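Local coordinates for hypothetical protein (Archaeoglobus fulgidus, PDB 2H6L) that is of unknown function but binds zinc and belongs to the plant and prokaryote conserved (PPC) domain family, at residues A[23-36]-A[79-91]. Sequence-based numbering, arbitrary orientation.
Sequences VRQIEEFLEEKGIH and VSMKDSKPFCHIH. With ZN (zinc ion), chain D.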
loop_
_atom_site.group_PDB
_atom_site.type_symbol
_atom_site.label_atom_id
_atom_site.label_comp_id
_atom_site.label_asym_id
_atom_site.label_seq_id
_atom_site.Cartn_x
_atom_site.Cartn_y
_atom_site.Cartn_z
ATOM N N VAL A 23 14.320 -6.107 6.202
ATOM C CA VAL A 23 14.951 -4.848 5.830
ATOM C C VAL A 23 16.345 -5.057 5.250
ATOM O O VAL A 23 16.686 -4.485 4.218
ATOM C CB VAL A 23 15.071 -3.896 7.035
ATOM C CG1 VAL A 23 15.560 -2.527 6.570
ATOM C CG2 VAL A 23 13.736 -3.778 7.738
ATOM N N ARG A 24 17.151 -5.881 5.912
ATOM C CA ARG A 24 18.515 -6.137 5.453
ATOM C C ARG A 24 18.602 -6.705 4.039
ATOM O O ARG A 24 19.473 -6.307 3.259
ATOM C CB ARG A 24 19.233 -7.078 6.423
ATOM C CG ARG A 24 19.350 -6.532 7.841
ATOM C CD ARG A 24 20.213 -5.283 7.900
ATOM N NE ARG A 24 20.209 -4.685 9.232
ATOM C CZ ARG A 24 20.953 -3.644 9.594
ATOM N NH1 ARG A 24 21.775 -3.075 8.722
ATOM N NH2 ARG A 24 20.874 -3.168 10.828
ATOM N N GLN A 25 17.710 -7.634 3.704
ATOM C CA GLN A 25 17.721 -8.234 2.375
ATOM C C GLN A 25 17.435 -7.205 1.295
ATOM O O GLN A 25 18.104 -7.169 0.269
ATOM C CB GLN A 25 16.702 -9.363 2.288
ATOM C CG GLN A 25 17.040 -10.534 3.180
ATOM C CD GLN A 25 16.168 -11.741 2.919
ATOM O OE1 GLN A 25 16.198 -12.319 1.834
ATOM N NE2 GLN A 25 15.385 -12.126 3.915
ATOM N N ILE A 26 16.435 -6.367 1.529
ATOM C CA ILE A 26 16.097 -5.340 0.562
ATOM C C ILE A 26 17.293 -4.412 0.382
ATOM O O ILE A 26 17.694 -4.109 -0.741
ATOM C CB ILE A 26 14.860 -4.529 1.030
ATOM C CG1 ILE A 26 13.629 -5.449 1.035
ATOM C CG2 ILE A 26 14.646 -3.314 0.118
ATOM C CD1 ILE A 26 12.320 -4.777 1.435
ATOM N N GLU A 27 17.874 -3.972 1.492
ATOM C CA GLU A 27 19.022 -3.078 1.426
ATOM C C GLU A 27 20.175 -3.698 0.643
ATOM O O GLU A 27 20.892 -2.996 -0.061
ATOM C CB GLU A 27 19.476 -2.679 2.839
ATOM C CG GLU A 27 18.353 -2.042 3.668
ATOM C CD GLU A 27 18.853 -1.075 4.730
ATOM O OE1 GLU A 27 19.886 -1.370 5.371
ATOM O OE2 GLU A 27 18.201 -0.022 4.934
ATOM N N GLU A 28 20.353 -5.011 0.752
ATOM C CA GLU A 28 21.428 -5.661 0.010
ATOM C C GLU A 28 21.098 -5.597 -1.473
ATOM O O GLU A 28 21.967 -5.342 -2.307
ATOM C CB GLU A 28 21.597 -7.113 0.460
ATOM C CG GLU A 28 22.208 -7.247 1.852
ATOM C CD GLU A 28 22.218 -8.679 2.355
ATOM O OE1 GLU A 28 22.755 -9.557 1.646
ATOM O OE2 GLU A 28 21.689 -8.924 3.461
ATOM N N PHE A 29 19.833 -5.825 -1.804
ATOM C CA PHE A 29 19.404 -5.769 -3.190
ATOM C C PHE A 29 19.670 -4.382 -3.783
ATOM O O PHE A 29 20.212 -4.255 -4.885
ATOM C CB PHE A 29 17.913 -6.070 -3.290
ATOM C CG PHE A 29 17.355 -5.853 -4.660
ATOM C CD1 PHE A 29 17.703 -6.698 -5.704
ATOM C CD2 PHE A 29 16.511 -4.776 -4.919
ATOM C CE1 PHE A 29 17.223 -6.474 -6.990
ATOM C CE2 PHE A 29 16.023 -4.542 -6.198
ATOM C CZ PHE A 29 16.380 -5.395 -7.240
ATOM N N LEU A 30 19.279 -3.346 -3.047
ATOM C CA LEU A 30 19.455 -1.968 -3.496
ATOM C C LEU A 30 20.919 -1.625 -3.753
ATOM O O LEU A 30 21.244 -0.984 -4.755
ATOM C CB LEU A 30 18.859 -1.001 -2.460
ATOM C CG LEU A 30 17.370 -1.240 -2.168
ATOM C CD1 LEU A 30 16.897 -0.409 -0.976
ATOM C CD2 LEU A 30 16.578 -0.894 -3.410
ATOM N N GLU A 31 21.797 -2.042 -2.844
ATOM C CA GLU A 31 23.232 -1.780 -2.983
ATOM C C GLU A 31 23.764 -2.452 -4.246
ATOM O O GLU A 31 24.545 -1.871 -4.998
ATOM C CB GLU A 31 23.995 -2.317 -1.764
ATOM C CG GLU A 31 23.669 -1.629 -0.439
ATOM C CD GLU A 31 24.522 -0.393 -0.182
ATOM O OE1 GLU A 31 24.625 0.464 -1.087
ATOM O OE2 GLU A 31 25.087 -0.277 0.931
ATOM N N GLU A 32 23.325 -3.685 -4.473
ATOM C CA GLU A 32 23.749 -4.451 -5.638
ATOM C C GLU A 32 23.331 -3.798 -6.945
ATOM O O GLU A 32 24.099 -3.769 -7.911
ATOM C CB GLU A 32 23.177 -5.866 -5.557
ATOM C CG GLU A 32 23.323 -6.675 -6.831
ATOM C CD GLU A 32 22.768 -8.073 -6.688
ATOM O OE1 GLU A 32 21.579 -8.203 -6.323
ATOM O OE2 GLU A 32 23.522 -9.041 -6.939
ATOM N N LYS A 33 22.113 -3.273 -6.981
ATOM C CA LYS A 33 21.604 -2.628 -8.186
ATOM C C LYS A 33 21.938 -1.146 -8.230
ATOM O O LYS A 33 21.799 -0.508 -9.266
ATOM C CB LYS A 33 20.085 -2.804 -8.288
ATOM C CG LYS A 33 19.638 -4.242 -8.466
ATOM C CD LYS A 33 20.153 -4.825 -9.777
ATOM C CE LYS A 33 19.816 -6.306 -9.901
ATOM N NZ LYS A 33 20.345 -6.893 -11.169
ATOM N N GLY A 34 22.389 -0.601 -7.106
ATOM C CA GLY A 34 22.709 0.813 -7.066
ATOM C C GLY A 34 21.464 1.686 -7.117
ATOM O O GLY A 34 21.472 2.747 -7.737
ATOM N N ILE A 35 20.391 1.233 -6.475
ATOM C CA ILE A 35 19.142 1.998 -6.432
ATOM C C ILE A 35 19.214 2.940 -5.227
ATOM O O ILE A 35 19.357 2.483 -4.097
ATOM C CB ILE A 35 17.911 1.075 -6.238
ATOM C CG1 ILE A 35 17.923 -0.063 -7.263
ATOM C CG2 ILE A 35 16.631 1.890 -6.370
ATOM C CD1 ILE A 35 17.792 0.393 -8.678
ATOM N N HIS A 36 19.110 4.244 -5.461
ATOM C CA HIS A 36 19.186 5.218 -4.372
ATOM C C HIS A 36 17.852 5.852 -4.006
ATOM O O HIS A 36 17.732 6.504 -2.969
ATOM C CB HIS A 36 20.189 6.319 -4.725
ATOM C CG HIS A 36 21.591 5.824 -4.896
ATOM N ND1 HIS A 36 22.621 6.632 -5.329
ATOM C CD2 HIS A 36 22.135 4.599 -4.692
ATOM C CE1 HIS A 36 23.737 5.926 -5.386
ATOM N NE2 HIS A 36 23.469 4.690 -5.005
ATOM N N VAL A 79 12.854 4.334 -0.499
ATOM C CA VAL A 79 14.305 4.248 -0.431
ATOM C C VAL A 79 14.845 5.638 -0.708
ATOM O O VAL A 79 14.340 6.346 -1.584
ATOM C CB VAL A 79 14.872 3.306 -1.508
ATOM C CG1 VAL A 79 16.391 3.386 -1.512
ATOM C CG2 VAL A 79 14.402 1.884 -1.261
ATOM N N SER A 80 15.862 6.032 0.047
ATOM C CA SER A 80 16.491 7.333 -0.128
ATOM C C SER A 80 17.916 7.234 0.399
ATOM O O SER A 80 18.339 6.162 0.836
ATOM C CB SER A 80 15.704 8.421 0.612
ATOM O OG SER A 80 15.387 8.025 1.930
HETATM N N MSE A 81 18.656 8.337 0.353
HETATM C CA MSE A 81 20.039 8.327 0.814
HETATM C C MSE A 81 20.249 8.848 2.228
HETATM O O MSE A 81 19.822 9.947 2.573
HETATM C CB MSE A 81 20.925 9.114 -0.158
HETATM C CG MSE A 81 21.116 8.446 -1.519
HETATM SE SE MSE A 81 22.165 6.797 -1.458
HETATM C CE MSE A 81 23.929 7.587 -1.589
ATOM N N LYS A 82 20.912 8.029 3.037
ATOM C CA LYS A 82 21.246 8.371 4.415
ATOM C C LYS A 82 22.653 7.829 4.657
ATOM O O LYS A 82 22.922 6.648 4.423
ATOM C CB LYS A 82 20.262 7.727 5.397
ATOM C CG LYS A 82 20.523 8.103 6.853
ATOM C CD LYS A 82 19.463 7.541 7.797
ATOM C CE LYS A 82 19.721 7.955 9.244
ATOM N NZ LYS A 82 18.702 7.407 10.186
ATOM N N ASP A 83 23.554 8.690 5.112
ATOM C CA ASP A 83 24.929 8.269 5.356
ATOM C C ASP A 83 25.518 7.687 4.066
ATOM O O ASP A 83 26.189 6.652 4.081
ATOM C CB ASP A 83 24.983 7.223 6.478
ATOM C CG ASP A 83 24.416 7.743 7.794
ATOM O OD1 ASP A 83 24.796 8.858 8.211
ATOM O OD2 ASP A 83 23.596 7.033 8.416
ATOM N N SER A 84 25.236 8.360 2.954
ATOM C CA SER A 84 25.726 7.987 1.623
ATOM C C SER A 84 25.454 6.560 1.147
ATOM O O SER A 84 26.272 5.977 0.435
ATOM C CB SER A 84 27.228 8.253 1.529
ATOM O OG SER A 84 27.943 7.316 2.310
ATOM N N LYS A 85 24.315 5.998 1.534
ATOM C CA LYS A 85 23.958 4.654 1.102
ATOM C C LYS A 85 22.446 4.489 1.116
ATOM O O LYS A 85 21.748 5.119 1.914
ATOM C CB LYS A 85 24.605 3.603 2.009
ATOM C CG LYS A 85 24.100 3.612 3.439
ATOM C CD LYS A 85 24.748 2.507 4.267
ATOM C CE LYS A 85 24.375 1.124 3.754
ATOM N NZ LYS A 85 24.966 0.039 4.590
ATOM N N PRO A 86 21.915 3.636 0.231
ATOM C CA PRO A 86 20.461 3.442 0.203
ATOM C C PRO A 86 19.885 3.079 1.574
ATOM O O PRO A 86 20.315 2.118 2.215
ATOM C CB PRO A 86 20.278 2.342 -0.846
ATOM C CG PRO A 86 21.610 1.633 -0.857
ATOM C CD PRO A 86 22.590 2.757 -0.734
ATOM N N PHE A 87 18.912 3.868 2.015
ATOM C CA PHE A 87 18.283 3.661 3.311
ATOM C C PHE A 87 16.773 3.442 3.182
ATOM O O PHE A 87 16.079 4.225 2.534
ATOM C CB PHE A 87 18.552 4.870 4.199
ATOM C CG PHE A 87 17.883 4.795 5.534
ATOM C CD1 PHE A 87 18.372 3.953 6.525
ATOM C CD2 PHE A 87 16.752 5.560 5.800
ATOM C CE1 PHE A 87 17.749 3.873 7.764
ATOM C CE2 PHE A 87 16.118 5.488 7.033
ATOM C CZ PHE A 87 16.618 4.643 8.020
ATOM N N CYS A 88 16.270 2.377 3.802
ATOM C CA CYS A 88 14.846 2.055 3.746
ATOM C C CYS A 88 14.053 2.622 4.921
ATOM O O CYS A 88 14.478 2.532 6.069
ATOM C CB CYS A 88 14.630 0.533 3.719
ATOM S SG CYS A 88 15.231 -0.343 2.252
ATOM N N HIS A 89 12.900 3.214 4.612
ATOM C CA HIS A 89 11.990 3.745 5.614
ATOM C C HIS A 89 10.706 2.976 5.345
ATOM O O HIS A 89 10.025 3.227 4.355
ATOM C CB HIS A 89 11.722 5.231 5.412
ATOM C CG HIS A 89 10.816 5.815 6.451
ATOM N ND1 HIS A 89 10.349 7.111 6.395
ATOM C CD2 HIS A 89 10.298 5.276 7.580
ATOM C CE1 HIS A 89 9.582 7.344 7.443
ATOM N NE2 HIS A 89 9.534 6.247 8.180
ATOM N N ILE A 90 10.370 2.048 6.229
ATOM C CA ILE A 90 9.191 1.220 6.021
ATOM C C ILE A 90 8.219 1.173 7.182
ATOM O O ILE A 90 8.617 1.084 8.340
ATOM C CB ILE A 90 9.610 -0.238 5.720
ATOM C CG1 ILE A 90 10.585 -0.264 4.548
ATOM C CG2 ILE A 90 8.371 -1.095 5.438
ATOM C CD1 ILE A 90 11.329 -1.577 4.408
ATOM N N HIS A 91 6.931 1.218 6.859
ATOM C CA HIS A 91 5.893 1.122 7.867
ATOM C C HIS A 91 5.116 -0.148 7.563
ATOM O O HIS A 91 4.941 -0.510 6.397
ATOM C CB HIS A 91 4.975 2.348 7.832
ATOM C CG HIS A 91 5.528 3.533 8.566
ATOM N ND1 HIS A 91 4.732 4.545 9.057
ATOM C CD2 HIS A 91 6.797 3.852 8.914
ATOM C CE1 HIS A 91 5.485 5.436 9.678
ATOM N NE2 HIS A 91 6.742 5.038 9.605
HETATM ZN ZN ZN D . 8.709 5.838 10.180
HETATM O O HOH W 1 21.495 1.620 4.552
#
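Leu30 and Cys88 meet at the centre of the apolar seam between helix 23-33 and the strand hairpin: Leu30 CD1 lies 3.6 Å from Cys88 SG and, tip to tip, a tight 3.4 Å from Val79 CG2. A chi1 of -66° turns Ile26 CG2 opposite its backbone N, where it meets Cys88 SG at 3.7 Å, and Pro86 packs its ring against Leu30 CB and, at about a right angle, the Glu31 side chain. One direct hydrogen bond joins the segments: Cys88 N donates to the anti lone pair of Glu27 OE2 (3.3 Å, 162°), which the extended Glu27 chain carries to the strand. With an alanine in place of Glu27, the Cys88 amide would probably lose this acceptor and Cys88 SG its contact with Glu27 CG. Farther along, Glu31 OE2 makes a long salt bridge to Lys85 NZ (3.7 Å). Past the Schellman motif that closes the helix at Gly34, selenomethionine Met81 lays SE over one face of the His36 ring, 3.9 Å from its centroid. The helix thus covers one side of the antiparallel PPC-domain sheet, whereas farther along strand 85-91 His89, its CB directed away from the helix, and His91 bind zinc together with His104.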